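Local coordinates for protein AxyAgu115A (Amphibacillus xylanus NBRC 15112, PDB 6NPS) that is a family GH115 alpha-glucuronidase that probably hydrolyses glucuronic acid side groups from arabinoglucuronoxylan, at residues L206-M217 with Y238-E248. The protein carries 3 engineered substitutions. Residues are numbered along the deposited sequence; the frame is centred on the assembly and turned at random.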
# COMPACT_ATOMS: atom_id res chain seq x y z
N LEU A 206 45.30 20.75 11.37
CA LEU A 206 46.57 21.28 10.88
C LEU A 206 47.29 20.28 9.96
O LEU A 206 47.97 20.70 9.02
CB LEU A 206 47.47 21.65 12.06
CG LEU A 206 47.04 22.84 12.94
CD1 LEU A 206 47.86 22.89 14.21
CD2 LEU A 206 47.26 24.16 12.12
N ARG A 207 47.16 18.98 10.21
CA ARG A 207 47.78 18.01 9.29
C ARG A 207 47.13 18.06 7.92
O ARG A 207 47.80 17.79 6.89
CB ARG A 207 47.71 16.60 9.88
CG ARG A 207 48.77 16.33 10.97
CD ARG A 207 48.74 14.88 11.43
NE ARG A 207 49.60 14.57 12.58
CZ ARG A 207 50.86 14.12 12.48
NH1 ARG A 207 51.44 13.96 11.29
NH2 ARG A 207 51.55 13.81 13.59
N LEU A 208 45.82 18.39 7.87
CA LEU A 208 45.14 18.58 6.59
C LEU A 208 45.35 19.98 6.03
O LEU A 208 44.74 20.34 5.04
CB LEU A 208 43.63 18.30 6.76
CG LEU A 208 43.29 16.89 7.23
CD1 LEU A 208 41.79 16.74 7.44
CD2 LEU A 208 43.78 15.86 6.23
N LYS A 209 46.23 20.76 6.64
CA LYS A 209 46.59 22.12 6.21
C LYS A 209 45.44 23.12 6.37
O LYS A 209 45.40 24.14 5.66
CB LYS A 209 47.13 22.12 4.78
CG LYS A 209 48.29 21.11 4.61
CD LYS A 209 48.74 20.96 3.18
CE LYS A 209 47.66 20.29 2.34
NZ LYS A 209 47.85 18.81 2.21
N GLY A 210 44.45 22.80 7.23
CA GLY A 210 43.41 23.73 7.58
C GLY A 210 43.92 24.72 8.64
O GLY A 210 45.01 24.57 9.24
N ASN A 211 43.13 25.79 8.87
CA ASN A 211 43.52 26.76 9.88
C ASN A 211 42.34 27.32 10.66
O ASN A 211 42.55 28.21 11.50
CB ASN A 211 44.35 27.94 9.27
CG ASN A 211 43.56 28.75 8.21
OD1 ASN A 211 42.37 28.51 8.00
ND2 ASN A 211 44.22 29.73 7.57
N TYR A 212 41.11 26.83 10.47
CA TYR A 212 39.92 27.48 11.00
C TYR A 212 38.95 26.42 11.49
O TYR A 212 38.76 25.41 10.82
CB TYR A 212 39.28 28.34 9.89
CG TYR A 212 38.01 29.15 10.23
CD1 TYR A 212 36.85 28.96 9.49
CD2 TYR A 212 38.02 30.15 11.21
CE1 TYR A 212 35.72 29.69 9.73
CE2 TYR A 212 36.85 30.89 11.48
CZ TYR A 212 35.73 30.68 10.72
OH TYR A 212 34.58 31.39 10.95
N LEU A 213 38.32 26.65 12.64
CA LEU A 213 37.45 25.65 13.25
C LEU A 213 36.20 26.30 13.86
O LEU A 213 36.32 27.34 14.52
CB LEU A 213 38.22 24.90 14.36
CG LEU A 213 37.46 23.86 15.19
CD1 LEU A 213 37.16 22.62 14.36
CD2 LEU A 213 38.29 23.49 16.41
N TRP A 214 35.02 25.71 13.61
CA TRP A 214 33.86 25.91 14.46
C TRP A 214 33.74 24.71 15.39
O TRP A 214 33.59 23.57 14.92
CB TRP A 214 32.56 26.07 13.67
CG TRP A 214 32.42 27.28 12.77
CD1 TRP A 214 33.30 28.32 12.60
CD2 TRP A 214 31.31 27.54 11.90
NE1 TRP A 214 32.81 29.20 11.65
CE2 TRP A 214 31.59 28.74 11.21
CE3 TRP A 214 30.11 26.85 11.60
CZ2 TRP A 214 30.73 29.28 10.25
CZ3 TRP A 214 29.26 27.37 10.64
CH2 TRP A 214 29.58 28.57 9.97
N PRO A 215 33.79 24.91 16.70
CA PRO A 215 33.78 23.78 17.63
C PRO A 215 32.37 23.28 17.89
O PRO A 215 31.36 23.86 17.45
CB PRO A 215 34.37 24.38 18.90
CG PRO A 215 33.88 25.81 18.86
CD PRO A 215 33.88 26.21 17.40
N ALA A 216 32.31 22.16 18.60
CA ALA A 216 31.02 21.64 19.02
C ALA A 216 30.32 22.64 19.94
O ALA A 216 30.97 23.33 20.74
CB ALA A 216 31.20 20.29 19.73
N MET A 217 29.00 22.74 19.78
CA MET A 217 28.24 23.80 20.40
C MET A 217 26.86 23.38 20.86
O MET A 217 26.14 24.22 21.40
CB MET A 217 28.09 25.00 19.45
CG MET A 217 27.62 24.56 18.07
SD MET A 217 25.86 24.72 17.66
CE MET A 217 25.93 26.24 16.71
N TYR A 238 48.40 26.78 19.09
CA TYR A 238 48.66 26.14 17.82
C TYR A 238 48.41 27.04 16.62
O TYR A 238 48.78 26.68 15.50
CB TYR A 238 47.78 24.90 17.67
CG TYR A 238 48.22 23.65 18.41
CD1 TYR A 238 49.51 23.13 18.25
CD2 TYR A 238 47.33 22.97 19.22
CE1 TYR A 238 49.89 21.97 18.90
CE2 TYR A 238 47.70 21.83 19.88
CZ TYR A 238 48.97 21.32 19.72
OH TYR A 238 49.32 20.17 20.39
N GLY A 239 47.75 28.19 16.80
CA GLY A 239 47.36 28.99 15.66
C GLY A 239 46.17 28.43 14.90
O GLY A 239 46.00 28.74 13.72
N VAL A 240 45.34 27.60 15.54
CA VAL A 240 44.02 27.27 15.01
C VAL A 240 43.12 28.48 15.26
O VAL A 240 42.86 28.84 16.41
CB VAL A 240 43.46 26.01 15.67
CG1 VAL A 240 41.98 25.77 15.24
CG2 VAL A 240 44.35 24.81 15.32
N ILE A 241 42.65 29.11 14.18
CA ILE A 241 41.80 30.30 14.27
C ILE A 241 40.40 29.84 14.63
O ILE A 241 39.80 29.02 13.93
CB ILE A 241 41.80 31.06 12.93
CG1 ILE A 241 43.23 31.35 12.43
CG2 ILE A 241 41.01 32.32 13.02
CD1 ILE A 241 43.27 31.70 10.93
N MET A 242 39.85 30.35 15.72
CA MET A 242 38.53 29.88 16.13
C MET A 242 37.46 30.71 15.44
O MET A 242 37.63 31.91 15.20
CB MET A 242 38.38 29.95 17.66
CG MET A 242 39.26 28.95 18.43
SD MET A 242 39.11 27.23 17.77
CE MET A 242 37.33 26.97 18.04
N GLY A 243 36.34 30.07 15.10
CA GLY A 243 35.19 30.84 14.67
C GLY A 243 33.91 30.32 15.30
O GLY A 243 33.92 29.46 16.18
N ALA A 244 32.79 30.80 14.78
CA ALA A 244 31.52 30.44 15.37
C ALA A 244 30.46 30.45 14.29
O ALA A 244 30.57 31.16 13.28
CB ALA A 244 31.13 31.43 16.52
N SER A 245 29.42 29.66 14.51
CA SER A 245 28.41 29.52 13.49
C SER A 245 27.59 30.81 13.38
O SER A 245 27.73 31.76 14.16
CB SER A 245 27.51 28.32 13.79
OG SER A 245 26.57 28.63 14.81
N HIS A 246 26.69 30.76 12.40
CA HIS A 246 25.86 31.88 11.96
C HIS A 246 25.06 32.52 13.08
O HIS A 246 24.69 33.69 12.95
CB HIS A 246 24.92 31.38 10.87
CG HIS A 246 24.49 29.95 11.05
ND1 HIS A 246 23.39 29.61 11.81
CD2 HIS A 246 25.01 28.79 10.59
CE1 HIS A 246 23.25 28.29 11.81
NE2 HIS A 246 24.21 27.77 11.07
N HIS A 247 24.77 31.77 14.12
CA HIS A 247 24.02 32.28 15.25
C HIS A 247 24.79 32.43 16.52
O HIS A 247 24.23 32.36 17.56
CB HIS A 247 22.78 31.46 15.51
CG HIS A 247 23.03 30.05 15.90
ND1 HIS A 247 22.92 29.60 17.19
CD2 HIS A 247 23.32 28.96 15.16
CE1 HIS A 247 23.17 28.31 17.24
NE2 HIS A 247 23.41 27.90 16.02
N GLU A 248 26.10 32.60 16.45
CA GLU A 248 26.93 32.75 17.64
C GLU A 248 27.81 33.98 17.51
O GLU A 248 29.04 33.87 17.47
CB GLU A 248 27.76 31.48 17.87
CG GLU A 248 26.88 30.20 18.15
CD GLU A 248 27.70 28.91 18.12
OE1 GLU A 248 28.34 28.62 17.08
OE2 GLU A 248 27.74 28.18 19.14
O HOH W 1 33.69 33.14 12.84
O HOH W 2 30.46 26.80 16.64
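Trp214 lays one face of its indole over the backbone of Ala244 and Ser245: Ser245 CA stands 3.6 Å from the centroid of the six-membered ring, almost on its normal, in a CH-pi contact. The indole is pinned at its edge as well, because Trp214 NE1 donates in the ring plane to Tyr212 OH (2.9 Å). The Tyr212 ring, its CG anti to the backbone N (chi1 -179°), reaches along strand 241-242 to put CE2 3.6 Å from Gly243 CA, where a side chain would collide with the phenol oxygen. A water in the plane of the Tyr212 ring joins that oxygen to Ala244 N. With an alanine at Trp214, Tyr212 OH is likely to lose its indole donor and a gap to open over Ser245 CA. Strands 212-214 and 241-242 pair in parallel through Ile241 N to Asn211 O, Leu213 N to Ile241 O (3.1 Å) and Gly243 N to Leu213 O. On the face of Leu213, the folded Met242 chain brings CE 3.6 Å from Pro215 CD. Helix 230-238 forms the crossover between the two strands, a beta-alpha-beta unit of the TIM-barrel domain. Beyond the strands, Glu248 OE1 accepts Ser245 N (3.0 Å) through its anti lone pair and Ser245 OG from above the carboxylate plane, while OE2 binds Gly254 N; water links OE1 to Pro215 O. This grip ties the carboxylate across the turn from Ser245 to Glu248.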